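Local coordinates for aminotransferase AspB (Helicobacter pylori 26695, PDB 3EZS), which probably transfers amino groups between amino acids and keto acids with the help of pyridoxal 5'-phosphate, as a class I and II aminotransferase, at residues D279-A282 against E283-N287; A255-A258 against Y259-Y262. All coordinates share one frame; numbering follows the deposited sequence.

Contact 1: D279-A282 against E283-N287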
# COMPACT_ATOMS: atom_id res chain seq x y z
N ASP A 279 8.92 -14.44 -21.02
CA ASP A 279 7.66 -15.09 -21.38
C ASP A 279 7.66 -16.61 -21.21
O ASP A 279 6.61 -17.22 -21.11
CB ASP A 279 7.31 -14.77 -22.84
CG ASP A 279 6.94 -13.30 -23.06
OD1 ASP A 279 6.54 -12.62 -22.10
OD2 ASP A 279 7.05 -12.83 -24.19
N ARG A 280 8.84 -17.20 -21.13
CA ARG A 280 8.98 -18.64 -21.04
C ARG A 280 8.33 -19.23 -19.84
O ARG A 280 7.54 -20.16 -19.97
CB ARG A 280 10.45 -19.03 -21.01
CG ARG A 280 11.14 -18.76 -22.30
CD ARG A 280 12.64 -18.91 -22.16
NE ARG A 280 13.25 -18.64 -23.45
CZ ARG A 280 14.54 -18.43 -23.66
NH1 ARG A 280 15.43 -18.44 -22.66
NH2 ARG A 280 14.95 -18.19 -24.90
N HIS A 281 8.67 -18.70 -18.67
CA HIS A 281 8.09 -19.21 -17.43
C HIS A 281 6.55 -19.03 -17.41
O HIS A 281 5.85 -19.89 -16.90
CB HIS A 281 8.74 -18.58 -16.20
CG HIS A 281 8.23 -17.20 -15.89
ND1 HIS A 281 8.58 -16.10 -16.63
CD2 HIS A 281 7.37 -16.77 -14.94
CE1 HIS A 281 7.97 -15.03 -16.14
NE2 HIS A 281 7.23 -15.41 -15.11
N ALA A 282 6.03 -17.93 -17.96
CA ALA A 282 4.59 -17.68 -17.99
C ALA A 282 3.89 -18.75 -18.79
O ALA A 282 2.85 -19.30 -18.38
CB ALA A 282 4.28 -16.30 -18.58
N GLU A 283 4.47 -19.06 -19.94
CA GLU A 283 3.95 -20.09 -20.81
C GLU A 283 3.92 -21.46 -20.10
O GLU A 283 2.97 -22.23 -20.24
CB GLU A 283 4.82 -20.13 -22.09
CG GLU A 283 4.48 -21.24 -23.09
CD GLU A 283 3.06 -21.13 -23.63
OE1 GLU A 283 2.49 -20.02 -23.62
OE2 GLU A 283 2.54 -22.16 -24.09
N PHE A 284 4.97 -21.76 -19.34
CA PHE A 284 5.05 -23.03 -18.60
C PHE A 284 3.83 -23.19 -17.67
O PHE A 284 3.21 -24.25 -17.63
CB PHE A 284 6.35 -23.10 -17.80
CG PHE A 284 6.45 -24.30 -16.88
CD1 PHE A 284 6.98 -25.50 -17.34
CD2 PHE A 284 6.02 -24.22 -15.56
CE1 PHE A 284 7.07 -26.60 -16.50
CE2 PHE A 284 6.11 -25.32 -14.71
CZ PHE A 284 6.64 -26.52 -15.18
N PHE A 285 3.48 -22.12 -16.96
CA PHE A 285 2.32 -22.18 -16.07
C PHE A 285 1.00 -22.17 -16.85
O PHE A 285 0.09 -22.93 -16.52
CB PHE A 285 2.35 -21.06 -15.04
CG PHE A 285 3.54 -21.11 -14.12
CD1 PHE A 285 3.81 -22.27 -13.37
CD2 PHE A 285 4.36 -20.00 -13.96
CE1 PHE A 285 4.92 -22.32 -12.52
CE2 PHE A 285 5.46 -20.04 -13.11
CZ PHE A 285 5.74 -21.21 -12.39
N ARG A 286 0.91 -21.35 -17.90
CA ARG A 286 -0.30 -21.27 -18.72
C ARG A 286 -0.67 -22.64 -19.28
O ARG A 286 -1.84 -23.00 -19.34
CB ARG A 286 -0.13 -20.30 -19.88
CG ARG A 286 -1.46 -20.02 -20.61
CD ARG A 286 -1.29 -19.32 -21.95
NE ARG A 286 -0.59 -20.16 -22.93
CZ ARG A 286 -1.12 -21.22 -23.57
NH1 ARG A 286 -2.36 -21.62 -23.35
NH2 ARG A 286 -0.38 -21.91 -24.43
N ASN A 287 0.34 -23.37 -19.72
CA ASN A 287 0.09 -24.68 -20.26
C ASN A 287 -0.58 -25.62 -19.25
O ASN A 287 -1.42 -26.41 -19.63
CB ASN A 287 1.37 -25.31 -20.76
CG ASN A 287 1.10 -26.56 -21.52
OD1 ASN A 287 1.42 -27.64 -21.04
ND2 ASN A 287 0.43 -26.43 -22.66
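Four successive i to i+4 backbone bonds join 279-282 to 283-287: Glu283 N to Asp279 O, Phe284 N to Arg280 O, Phe285 N to His281 O and Arg286 N to Ala282 O. The last is the shortest at 2.9 Å; that of Phe285 is stretched to 3.3 Å. Of the ring contacts, Phe285 CE2 approaches the edge of the His281 imidazole, near its plane, 4.2 Å from CD2. The Phe285 ring also passes obliquely by the carbonyl that its own N-H bonds, CD2 lying 3.3 Å from His281 O, because CG sits beside the backbone N (chi1 -62°). The backbone bonds build the first turns of helix 280-299 in the class I and II aminotransferase fold. Buried His281 has both ring nitrogens engaged, ND1 by Asp278 and NE2 by Ser233, which fixes the rotation of the ring that Phe285 meets. Glu283 and Arg286 pair on another side of the helix. Arg286 grips Glu283 side-on: NE reaches OE1 at 3.2 Å from above the carboxylate plane, while NH2 meets OE2 on its syn side at 3.0 Å. A bend at chi3 of Arg286 (65°) turns the guanidinium back for this two-nitrogen grip, and its NH1 bonds Tyr200 O. Just ahead of the helix, the Asp279 carboxylate leads away from 283-287, to salt bridges with Arg74 and Arg232.

Contact 2: A255-A258 against Y259-Y262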
# COMPACT_ATOMS: atom_id res chain seq x y z
N ALA A 255 0.24 11.76 -9.07
CA ALA A 255 0.36 12.76 -7.98
C ALA A 255 -0.37 12.29 -6.72
O ALA A 255 0.11 12.49 -5.61
CB ALA A 255 -0.18 14.14 -8.44
N PHE A 256 -1.53 11.67 -6.89
CA PHE A 256 -2.28 11.14 -5.75
C PHE A 256 -1.47 10.02 -5.07
O PHE A 256 -1.35 9.97 -3.87
CB PHE A 256 -3.67 10.67 -6.22
CG PHE A 256 -4.48 9.94 -5.18
CD1 PHE A 256 -4.90 10.57 -4.02
CD2 PHE A 256 -4.89 8.62 -5.39
CE1 PHE A 256 -5.68 9.90 -3.06
CE2 PHE A 256 -5.69 7.95 -4.45
CZ PHE A 256 -6.08 8.59 -3.29
N ARG A 257 -0.87 9.15 -5.88
CA ARG A 257 -0.10 8.02 -5.37
C ARG A 257 1.15 8.40 -4.57
O ARG A 257 1.67 7.59 -3.79
CB ARG A 257 0.27 7.08 -6.51
CG ARG A 257 -0.92 6.25 -7.04
CD ARG A 257 -0.47 5.24 -8.12
NE ARG A 257 0.35 4.18 -7.55
CZ ARG A 257 -0.13 3.07 -6.97
NH1 ARG A 257 -1.43 2.85 -6.88
NH2 ARG A 257 0.70 2.19 -6.46
N ALA A 258 1.65 9.62 -4.77
CA ALA A 258 2.80 10.13 -4.02
C ALA A 258 2.55 10.06 -2.52
O ALA A 258 3.47 9.82 -1.77
CB ALA A 258 3.13 11.58 -4.44
N TYR A 259 1.29 10.25 -2.12
CA TYR A 259 0.86 10.27 -0.72
C TYR A 259 0.51 8.92 -0.06
O TYR A 259 0.47 8.82 1.17
CB TYR A 259 -0.42 11.11 -0.61
CG TYR A 259 -0.25 12.56 -1.00
CD1 TYR A 259 0.18 13.50 -0.06
CD2 TYR A 259 -0.51 12.98 -2.30
CE1 TYR A 259 0.34 14.84 -0.42
CE2 TYR A 259 -0.36 14.31 -2.67
CZ TYR A 259 0.06 15.24 -1.73
OH TYR A 259 0.22 16.57 -2.10
N LEU A 260 0.25 7.90 -0.87
CA LEU A 260 -0.30 6.65 -0.37
C LEU A 260 0.66 5.65 0.28
O LEU A 260 0.21 4.84 1.08
CB LEU A 260 -1.04 5.94 -1.51
CG LEU A 260 -2.12 6.73 -2.24
CD1 LEU A 260 -2.60 5.91 -3.42
CD2 LEU A 260 -3.27 7.11 -1.32
N GLY A 261 1.95 5.69 -0.06
CA GLY A 261 2.93 4.78 0.54
C GLY A 261 2.85 3.33 0.09
O GLY A 261 3.18 2.41 0.86
N TYR A 262 2.41 3.12 -1.15
CA TYR A 262 2.38 1.78 -1.75
C TYR A 262 3.72 1.52 -2.46
O TYR A 262 3.77 1.44 -3.70
CB TYR A 262 1.24 1.63 -2.76
CG TYR A 262 -0.16 1.48 -2.18
CD1 TYR A 262 -0.57 0.27 -1.65
CD2 TYR A 262 -1.08 2.53 -2.23
CE1 TYR A 262 -1.85 0.11 -1.15
CE2 TYR A 262 -2.37 2.38 -1.74
CZ TYR A 262 -2.75 1.15 -1.20
OH TYR A 262 -4.04 0.98 -0.71
O HOH W 1 1.99 4.97 -3.28
O HOH W 2 3.29 3.34 -5.29
O HOH W 3 4.00 7.18 -1.32
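Phe256 and Leu260 pack together where helix 247-257 runs out in i to i+3 turns, at the dimer interface of the aminotransferase fold, before the loop leading to helix 266-277. This is the tight part. Leu260 CD2 sits over one face of the Phe256 ring in a CH-pi contact, 4.2 Å from the centroid and 26° off the normal, and comes within 3.7 Å of CZ. With CG beside its backbone N (chi1 -54°), Leu260 also lays CD1 against the Arg257 chain, 4.0 Å from CG. Tyr259 turns the edge of its ring to Phe256 O, and its CD2 lies 3.4 Å from Ala255 O. The i to i+3 bonds run from Tyr259 N to Phe256 O and from Leu260 N to Arg257 O. Phe96 of the second subunit packs on Leu260, and Tyr7 of that subunit meets Tyr259 edge-to-face.

Toward Gly261 and Tyr262 direct packing gives way to water. Arg257 O and Tyr262 N share water 1, and Ala258 O and Gly261 N share water 3. The guanidinium of Arg257, salt-bridged to Glu93, touches Tyr262 through NH2, 3.8 Å from CB. The Tyr262 hydroxyl bonds Leu260 O of the second subunit, and its ring stacks on the matching Tyr262. Water 2 accepts from Arg257 NH2 at 3.1 Å and donates to Tyr262 O at 2.5 Å.

Contact 2 comes first along the chain: 255-262 ends helix 247-257, helix 266-277 follows, and 279-287 then opens helix 280-299. The centres lie 33 Å apart and the nearest atoms about 21 Å. Contact 2 belongs to the dimer interface, whereas contact 1 lies away from the second subunit. In contact 2 three waters bridge mainly backbone atoms, while contact 1 closes its backbone directly. His281 and Ala282 of contact 1 touch Arg232, which directly follows a Ser-Leu-Ser-Lys sequence whose lysine probably binds pyridoxal phosphate, as in relatives. A bound 1,2-ethanediol, probably from the crystallisation liquor, lies about 4 Å from the Phe256 side chain of contact 2.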